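Phosphothreonine lyase ospF (Shigella flexneri, PDB 3I0U) is a type III effector that removes phosphate from phosphothreonine, probably in host MAP kinases by beta-elimination. Local coordinates at residues Y29-S34 against S104-I109; P92-I97 against S162-S167; I55-G60 against I114-R119. All blocks are in the same frame, centred on the assembly; numbering follows the deposited sequence.

Overall arrangement
Three contacts tie parts of one alpha/beta chain together, and their segments alternate along the sequence. Helix 91-102 links them. It carries residues 92-97 of contact 2 and is followed by the 104-109 loop of contact 1, then by strand 111-115, which leads into contact 3. Contacts 2 and 3 have centres about 20 Å apart, yet they touch: F95 CB of the helix packs 4.0 Å from I114 CD1 of the strand. Contact 1 is separate from both. Its centre lies about 15 Å from that of contact 2 and about 23 Å from that of contact 3. The structure is the apo form, so no ligand relates the contacts to the active site.

Contact 1: residues Y29-S34 against S104-I109; sequences YFKVAS and SEDSPI
K31 and D106 join two irregular loops. The backbone N of K31 donates to D106 OD2 at 2.8 Å, with an N-H...O angle of 145°. It meets the anti side of the carboxylate, somewhat out of its plane. D106 CG lies beside its own backbone N and anti to the carbonyl carbon (chi1 -64°), which carries the acid across to the K31 backbone. S104 works in two directions. S104 OG donates to K31 O, but the modelled separation is very short, so its length is doubtful. The same OG accepts from D106 N at 3.1 Å, forming an ST turn. S104 O takes S107 N at 3.2 Å within a type I turn and is also bonded by R68. S107 O is a second acceptor for R68. S107 OG accepts from I109 N at 3.1 Å in a further ST turn. Beside these bonds sits the F30 ring. Its edge meets D106 O, 3.3 Å from F30 CD1, and F30 CE1 lies 4.0 Å from P108 CD. F156 of helix 147-166 meets the ring edge-to-face. K31 CD passes E105 OE2 at 3.4 Å. K31 NZ stays 4.7 Å from E105 OE2 and makes no salt bridge. The chemistry implies a join held mainly by bonds between side chains and backbone, which give the turn and the facing loop their polar partners, with an aromatic and proline patch alongside.

Contact 2: residues P92-I97 against S162-S167; sequences PLAFQI and SNLLRS
A94 and I97 on helix 91-102 face L164 and S167 near the end of helix 147-166, where the short helical segments have axes 10.3 Å apart at closest approach and directions 128° apart. I97 does most of the touching, through two branches. I97 CG2 is anti to the backbone N and reaches the other helix beside N163 O, 3.9 Å away. It also packs 4.1 Å from L164 CD1. The longer branch leaves beside the backbone N (chi1 -74°) and extends to I97 CD1, which lies 3.6 Å from S167 CB. L164 CD1 has a second apolar neighbour in A94 CB, at 4.2 Å. No hydrogen bond joins the two segments. Polar groups find partners within 162-167 instead: S167 OG, just past the helix, donates to N163 O at 3.2 Å, and R166 NE donates to S162 O. I169 touches L93 and I97. L98, in the same helix as I97, and Y186 of a loop touch L164. On another side of the first helix, F95 packs on W112 of strand 111-115. This is plain helix-helix packing in an alpha/beta fold, consistent with the eIF4E-like clan to which the family is assigned.

Contact 3: residues I55-G60 against I114-R119; sequences IVNHSG and ITDMNR
N57 reaches across to D116 and R119 with both ends of its amide. Its CG is anti to the backbone N (chi1 -173°), which points the group at the other segment. N57 ND2 donates to D116 OD1 at 2.9 Å and also binds C43 O. The two side chains cross at about a right angle, and N57 comes to the oxygen from above the carboxylate plane. R119 comes from the opposite direction. Its NH2 donates to N57 OD1 at 2.9 Å, nearly straight at 162°. The amide oxygen lies at the guanidinium edge, while the donor stands above the amide carbonyl plane. These two flat groups are turned 84° apart. R119 NE makes a salt bridge with D116 OD1 at 2.8 Å, although the hydrogen bond within it is bent and weak. The other oxygen, D116 OD2, takes N118 ND2 at 2.8 Å, almost along the C-O axis. Partners on both oxygens, N57 and R119 on OD1 and N118 on OD2, probably limit the rotation of the carboxylate. The network joins the loops that follow strands 53-56 and 111-115, which flank strand 63-68 on either side, and so bridges strand ends two places apart in the antiparallel sheet.

Contact 1: residues Y29-S34 against S104-I109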
loop_
_atom_site.group_PDB
_atom_site.type_symbol
_atom_site.label_atom_id
_atom_site.label_comp_id
_atom_site.label_asym_id
_atom_site.label_seq_id
_atom_site.Cartn_x
_atom_site.Cartn_y
_atom_site.Cartn_z
ATOM N N TYR A 29 -2.856 14.985 5.047
ATOM C CA TYR A 29 -2.759 15.266 3.613
ATOM C C TYR A 29 -1.408 14.902 3.046
ATOM O O TYR A 29 -0.362 15.122 3.670
ATOM C CB TYR A 29 -3.045 16.719 3.349
ATOM C CG TYR A 29 -4.444 17.072 3.717
ATOM C CD1 TYR A 29 -5.482 16.897 2.804
ATOM C CD2 TYR A 29 -4.747 17.576 4.988
ATOM C CE1 TYR A 29 -6.805 17.258 3.135
ATOM C CE2 TYR A 29 -6.049 17.915 5.332
ATOM C CZ TYR A 29 -7.079 17.763 4.394
ATOM O OH TYR A 29 -8.376 18.086 4.707
ATOM N N PHE A 30 -1.422 14.354 1.855
ATOM C CA PHE A 30 -0.189 13.884 1.233
ATOM C C PHE A 30 0.149 14.796 0.047
ATOM O O PHE A 30 -0.635 14.910 -0.880
ATOM C CB PHE A 30 -0.376 12.431 0.833
ATOM C CG PHE A 30 -0.745 11.540 1.998
ATOM C CD1 PHE A 30 0.239 11.023 2.830
ATOM C CD2 PHE A 30 -2.069 11.236 2.281
ATOM C CE1 PHE A 30 -0.077 10.207 3.897
ATOM C CE2 PHE A 30 -2.390 10.436 3.345
ATOM C CZ PHE A 30 -1.371 9.893 4.142
ATOM N N LYS A 31 1.278 15.496 0.133
ATOM C CA LYS A 31 1.784 16.302 -0.959
ATOM C C LYS A 31 2.094 15.324 -2.091
ATOM O O LYS A 31 2.910 14.406 -1.961
ATOM C CB LYS A 31 3.017 17.087 -0.489
ATOM C CG LYS A 31 3.944 17.582 -1.566
ATOM C CD LYS A 31 5.337 17.977 -0.996
ATOM C CE LYS A 31 6.417 18.086 -2.140
ATOM N NZ LYS A 31 6.265 19.345 -3.006
ATOM N N VAL A 32 1.355 15.476 -3.171
ATOM C CA VAL A 32 1.475 14.651 -4.376
ATOM C C VAL A 32 2.759 14.950 -5.142
ATOM O O VAL A 32 3.060 16.113 -5.434
ATOM C CB VAL A 32 0.211 14.885 -5.268
ATOM C CG1 VAL A 32 0.461 14.700 -6.724
ATOM C CG2 VAL A 32 -0.931 14.004 -4.799
ATOM N N ALA A 33 3.519 13.887 -5.431
ATOM C CA ALA A 33 4.716 13.944 -6.264
ATOM C C ALA A 33 4.327 14.347 -7.673
ATOM O O ALA A 33 3.348 13.839 -8.203
ATOM C CB ALA A 33 5.370 12.595 -6.280
ATOM N N SER A 34 5.067 15.273 -8.282
ATOM C CA SER A 34 4.767 15.660 -9.675
ATOM C C SER A 34 5.691 15.015 -10.756
ATOM O O SER A 34 5.193 14.540 -11.812
ATOM C CB SER A 34 4.670 17.182 -9.826
ATOM O OG SER A 34 5.942 17.812 -9.695
ATOM N N SER A 104 4.902 9.846 -3.140
ATOM C CA SER A 104 4.831 11.068 -2.341
ATOM C C SER A 104 5.803 11.000 -1.174
ATOM O O SER A 104 6.019 9.928 -0.608
ATOM C CB SER A 104 3.423 11.288 -1.813
ATOM O OG SER A 104 3.475 12.278 -0.779
ATOM N N GLU A 105 6.398 12.127 -0.817
ATOM C CA GLU A 105 7.360 12.084 0.272
ATOM C C GLU A 105 6.668 11.879 1.629
ATOM O O GLU A 105 7.314 11.460 2.594
ATOM C CB GLU A 105 8.261 13.299 0.285
ATOM C CG GLU A 105 7.538 14.612 0.214
ATOM C CD GLU A 105 8.504 15.775 0.324
ATOM O OE1 GLU A 105 9.721 15.552 0.116
ATOM O OE2 GLU A 105 8.067 16.902 0.638
ATOM N N ASP A 106 5.347 12.106 1.639
ATOM C CA ASP A 106 4.476 11.876 2.768
ATOM C C ASP A 106 3.852 10.498 2.895
ATOM O O ASP A 106 3.244 10.195 3.944
ATOM C CB ASP A 106 3.334 12.831 2.672
ATOM C CG ASP A 106 3.768 14.230 2.779
ATOM O OD1 ASP A 106 4.375 14.585 3.829
ATOM O OD2 ASP A 106 3.461 14.967 1.814
ATOM N N SER A 107 3.963 9.674 1.854
ATOM C CA SER A 107 3.384 8.340 1.901
ATOM C C SER A 107 3.975 7.559 3.067
ATOM O O SER A 107 5.137 7.712 3.359
ATOM C CB SER A 107 3.624 7.629 0.595
ATOM O OG SER A 107 3.396 6.239 0.759
ATOM N N PRO A 108 3.164 6.759 3.770
ATOM C CA PRO A 108 3.725 5.917 4.845
ATOM C C PRO A 108 4.225 4.524 4.348
ATOM O O PRO A 108 4.535 3.644 5.172
ATOM C CB PRO A 108 2.530 5.738 5.797
ATOM C CG PRO A 108 1.340 5.749 4.899
ATOM C CD PRO A 108 1.703 6.584 3.650
ATOM N N ILE A 109 4.304 4.329 3.032
ATOM C CA ILE A 109 4.646 3.041 2.483
ATOM C C ILE A 109 6.045 3.154 1.899
ATOM O O ILE A 109 6.233 3.827 0.907
ATOM C CB ILE A 109 3.576 2.598 1.419
ATOM C CG1 ILE A 109 2.172 2.548 2.040
ATOM C CG2 ILE A 109 3.881 1.274 0.782
ATOM C CD1 ILE A 109 2.023 1.620 3.292
#

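Contact 2: residues P92-I97 against S162-S167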
loop_
_atom_site.group_PDB
_atom_site.type_symbol
_atom_site.label_atom_id
_atom_site.label_comp_id
_atom_site.label_asym_id
_atom_site.label_seq_id
_atom_site.Cartn_x
_atom_site.Cartn_y
_atom_site.Cartn_z
ATOM N N PRO A 92 -2.374 0.079 -16.136
ATOM C CA PRO A 92 -1.495 1.232 -16.344
ATOM C C PRO A 92 -2.124 2.573 -16.021
ATOM O O PRO A 92 -1.456 3.429 -15.410
ATOM C CB PRO A 92 -1.171 1.138 -17.846
ATOM C CG PRO A 92 -1.264 -0.299 -18.122
ATOM C CD PRO A 92 -2.469 -0.724 -17.373
ATOM N N LEU A 93 -3.395 2.732 -16.401
ATOM C CA LEU A 93 -4.145 3.940 -16.073
ATOM C C LEU A 93 -4.173 4.185 -14.584
ATOM O O LEU A 93 -3.854 5.275 -14.155
ATOM C CB LEU A 93 -5.572 3.866 -16.594
ATOM C CG LEU A 93 -6.302 5.182 -16.652
ATOM C CD1 LEU A 93 -5.640 6.102 -17.721
ATOM C CD2 LEU A 93 -7.692 4.768 -17.032
ATOM N N ALA A 94 -4.516 3.148 -13.821
ATOM C CA ALA A 94 -4.598 3.221 -12.390
ATOM C C ALA A 94 -3.263 3.540 -11.755
ATOM O O ALA A 94 -3.219 4.165 -10.747
ATOM C CB ALA A 94 -5.133 1.921 -11.838
ATOM N N PHE A 95 -2.174 3.078 -12.349
ATOM C CA PHE A 95 -0.873 3.444 -11.873
ATOM C C PHE A 95 -0.659 4.932 -12.073
ATOM O O PHE A 95 -0.147 5.594 -11.204
ATOM C CB PHE A 95 0.235 2.630 -12.558
ATOM C CG PHE A 95 1.611 3.158 -12.276
ATOM C CD1 PHE A 95 2.230 2.873 -11.068
ATOM C CD2 PHE A 95 2.269 3.992 -13.195
ATOM C CE1 PHE A 95 3.490 3.386 -10.784
ATOM C CE2 PHE A 95 3.508 4.532 -12.937
ATOM C CZ PHE A 95 4.139 4.236 -11.762
ATOM N N GLN A 96 -1.039 5.460 -13.224
ATOM C CA GLN A 96 -0.816 6.881 -13.488
ATOM C C GLN A 96 -1.602 7.734 -12.521
ATOM O O GLN A 96 -1.088 8.728 -11.999
ATOM C CB GLN A 96 -1.156 7.240 -14.942
ATOM C CG GLN A 96 -1.317 8.744 -15.206
ATOM C CD GLN A 96 -1.208 9.090 -16.691
ATOM O OE1 GLN A 96 -2.097 8.748 -17.513
ATOM N NE2 GLN A 96 -0.086 9.758 -17.067
ATOM N N ILE A 97 -2.819 7.299 -12.249
ATOM C CA ILE A 97 -3.647 7.942 -11.269
ATOM C C ILE A 97 -3.062 7.875 -9.843
ATOM O O ILE A 97 -3.114 8.862 -9.097
ATOM C CB ILE A 97 -5.073 7.370 -11.356
ATOM C CG1 ILE A 97 -5.755 7.924 -12.619
ATOM C CG2 ILE A 97 -5.899 7.589 -10.015
ATOM C CD1 ILE A 97 -6.909 7.139 -12.997
ATOM N N SER A 162 -10.344 6.840 -2.836
ATOM C CA SER A 162 -11.020 8.024 -3.304
ATOM C C SER A 162 -10.570 8.438 -4.717
ATOM O O SER A 162 -11.360 8.850 -5.543
ATOM C CB SER A 162 -10.723 9.125 -2.305
ATOM O OG SER A 162 -11.011 10.371 -2.844
ATOM N N ASN A 163 -9.286 8.316 -4.991
ATOM C CA ASN A 163 -8.772 8.707 -6.286
ATOM C C ASN A 163 -9.174 7.746 -7.381
ATOM O O ASN A 163 -9.437 8.170 -8.506
ATOM C CB ASN A 163 -7.252 8.803 -6.256
ATOM C CG ASN A 163 -6.765 10.149 -5.799
ATOM O OD1 ASN A 163 -6.620 10.410 -4.612
ATOM N ND2 ASN A 163 -6.510 11.008 -6.730
ATOM N N LEU A 164 -9.200 6.451 -7.067
ATOM C CA LEU A 164 -9.645 5.436 -8.018
ATOM C C LEU A 164 -11.108 5.556 -8.296
ATOM O O LEU A 164 -11.505 5.525 -9.437
ATOM C CB LEU A 164 -9.377 4.057 -7.467
ATOM C CG LEU A 164 -8.168 3.210 -7.863
ATOM C CD1 LEU A 164 -7.135 3.914 -8.769
ATOM C CD2 LEU A 164 -7.564 2.638 -6.624
ATOM N N LEU A 165 -11.911 5.732 -7.246
ATOM C CA LEU A 165 -13.365 5.815 -7.411
ATOM C C LEU A 165 -13.769 7.030 -8.248
ATOM O O LEU A 165 -14.675 6.975 -9.074
ATOM C CB LEU A 165 -14.081 5.761 -6.044
ATOM C CG LEU A 165 -15.608 5.960 -5.975
ATOM C CD1 LEU A 165 -16.301 4.808 -6.744
ATOM C CD2 LEU A 165 -16.132 6.076 -4.532
ATOM N N ARG A 166 -13.051 8.119 -8.087
ATOM C CA ARG A 166 -13.503 9.318 -8.710
ATOM C C ARG A 166 -13.020 9.466 -10.126
ATOM O O ARG A 166 -13.552 10.213 -10.912
ATOM C CB ARG A 166 -13.291 10.508 -7.780
ATOM C CG ARG A 166 -14.221 10.317 -6.474
ATOM C CD ARG A 166 -13.931 11.249 -5.301
ATOM N NE ARG A 166 -12.490 11.400 -5.050
ATOM C CZ ARG A 166 -11.796 12.556 -5.057
ATOM N NH1 ARG A 166 -12.409 13.735 -5.265
ATOM N NH2 ARG A 166 -10.465 12.520 -4.824
ATOM N N SER A 167 -12.038 8.676 -10.492
ATOM C CA SER A 167 -11.739 8.498 -11.911
ATOM C C SER A 167 -12.493 7.303 -12.510
ATOM O O SER A 167 -12.252 6.939 -13.657
ATOM C CB SER A 167 -10.246 8.348 -12.154
ATOM O OG SER A 167 -9.487 9.341 -11.448
#

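Contact 3: residues I55-G60 against I114-R119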
loop_
_atom_site.group_PDB
_atom_site.type_symbol
_atom_site.label_atom_id
_atom_site.label_comp_id
_atom_site.label_asym_id
_atom_site.label_seq_id
_atom_site.Cartn_x
_atom_site.Cartn_y
_atom_site.Cartn_z
ATOM N N ILE A 55 13.688 1.951 -8.180
ATOM C CA ILE A 55 12.817 1.097 -8.980
ATOM C C ILE A 55 13.643 -0.003 -9.629
ATOM O O ILE A 55 14.639 0.282 -10.284
ATOM C CB ILE A 55 12.092 1.900 -10.083
ATOM C CG1 ILE A 55 11.363 3.111 -9.507
ATOM C CG2 ILE A 55 11.118 1.012 -10.876
ATOM C CD1 ILE A 55 9.990 2.789 -8.969
ATOM N N VAL A 56 13.240 -1.254 -9.425
ATOM C CA VAL A 56 13.886 -2.394 -10.081
ATOM C C VAL A 56 12.880 -3.319 -10.778
ATOM O O VAL A 56 11.792 -3.575 -10.232
ATOM C CB VAL A 56 14.828 -3.191 -9.124
ATOM C CG1 VAL A 56 16.022 -2.351 -8.712
ATOM C CG2 VAL A 56 14.106 -3.655 -7.877
ATOM N N ASN A 57 13.228 -3.780 -11.980
ATOM C CA ASN A 57 12.440 -4.774 -12.700
ATOM C C ASN A 57 13.395 -5.859 -13.196
ATOM O O ASN A 57 13.938 -5.792 -14.322
ATOM C CB ASN A 57 11.580 -4.126 -13.851
ATOM C CG ASN A 57 10.591 -5.128 -14.529
ATOM O OD1 ASN A 57 10.239 -6.147 -13.930
ATOM N ND2 ASN A 57 10.132 -4.775 -15.750
ATOM N N HIS A 58 13.640 -6.833 -12.301
ATOM C CA HIS A 58 14.518 -8.024 -12.554
ATOM C C HIS A 58 13.658 -9.105 -13.210
ATOM O O HIS A 58 12.492 -9.287 -12.878
ATOM C CB HIS A 58 15.082 -8.510 -11.200
ATOM C CG HIS A 58 15.920 -9.760 -11.254
ATOM N ND1 HIS A 58 16.948 -9.947 -12.158
ATOM C CD2 HIS A 58 15.930 -10.853 -10.450
ATOM C CE1 HIS A 58 17.532 -11.117 -11.938
ATOM N NE2 HIS A 58 16.939 -11.684 -10.900
ATOM N N SER A 59 14.201 -9.845 -14.157
ATOM C CA SER A 59 13.372 -10.830 -14.858
ATOM C C SER A 59 12.909 -12.027 -13.949
ATOM O O SER A 59 12.031 -12.768 -14.280
ATOM C CB SER A 59 14.133 -11.341 -16.084
ATOM O OG SER A 59 15.171 -12.202 -15.663
ATOM N N GLY A 60 13.505 -11.991 -12.697
ATOM C CA GLY A 60 13.281 -12.999 -11.670
ATOM C C GLY A 60 11.854 -13.085 -11.177
ATOM O O GLY A 60 11.422 -14.130 -10.691
ATOM N N ILE A 114 4.422 -3.554 -8.267
ATOM C CA ILE A 114 3.321 -3.613 -9.207
ATOM C C ILE A 114 3.623 -4.618 -10.312
ATOM O O ILE A 114 4.754 -4.683 -10.819
ATOM C CB ILE A 114 2.948 -2.213 -9.760
ATOM C CG1 ILE A 114 1.705 -2.302 -10.668
ATOM C CG2 ILE A 114 4.143 -1.571 -10.475
ATOM C CD1 ILE A 114 1.183 -0.997 -11.180
ATOM N N THR A 115 2.629 -5.440 -10.632
ATOM C CA THR A 115 2.677 -6.375 -11.762
ATOM C C THR A 115 3.042 -5.655 -13.036
ATOM O O THR A 115 2.535 -4.571 -13.298
ATOM C CB THR A 115 1.313 -7.048 -11.919
ATOM O OG1 THR A 115 0.974 -7.633 -10.666
ATOM C CG2 THR A 115 1.333 -8.136 -12.899
ATOM N N ASP A 116 3.955 -6.260 -13.787
ATOM C CA ASP A 116 4.380 -5.841 -15.112
ATOM C C ASP A 116 3.462 -6.542 -16.120
ATOM O O ASP A 116 3.768 -7.650 -16.605
ATOM C CB ASP A 116 5.874 -6.206 -15.282
ATOM C CG ASP A 116 6.476 -5.827 -16.661
ATOM O OD1 ASP A 116 7.715 -6.036 -16.794
ATOM O OD2 ASP A 116 5.768 -5.361 -17.600
ATOM N N MET A 117 2.358 -5.864 -16.456
ATOM C CA MET A 117 1.358 -6.297 -17.460
ATOM C C MET A 117 1.844 -6.942 -18.755
ATOM O O MET A 117 1.032 -7.548 -19.440
ATOM C CB MET A 117 0.453 -5.137 -17.865
ATOM C CG MET A 117 -0.553 -4.684 -16.845
ATOM S SD MET A 117 -0.758 -5.925 -15.534
ATOM C CE MET A 117 -2.119 -6.928 -16.124
ATOM N N ASN A 118 3.136 -6.810 -19.084
ATOM C CA ASN A 118 3.754 -7.427 -20.289
ATOM C C ASN A 118 4.359 -8.789 -20.011
ATOM O O ASN A 118 4.478 -9.598 -20.891
ATOM C CB ASN A 118 4.871 -6.537 -20.857
ATOM C CG ASN A 118 4.453 -5.077 -20.981
ATOM O OD1 ASN A 118 3.842 -4.697 -21.974
ATOM N ND2 ASN A 118 4.763 -4.252 -19.949
ATOM N N ARG A 119 4.760 -9.028 -18.770
ATOM C CA ARG A 119 5.318 -10.316 -18.367
ATOM C C ARG A 119 4.257 -11.336 -17.924
ATOM O O ARG A 119 4.492 -12.524 -18.005
ATOM C CB ARG A 119 6.386 -10.106 -17.288
ATOM C CG ARG A 119 7.792 -10.222 -17.873
ATOM C CD ARG A 119 8.418 -8.892 -18.256
ATOM N NE ARG A 119 9.249 -8.368 -17.126
ATOM C CZ ARG A 119 10.597 -8.527 -17.027
ATOM N NH1 ARG A 119 11.287 -9.193 -17.986
ATOM N NH2 ARG A 119 11.263 -8.010 -15.957
#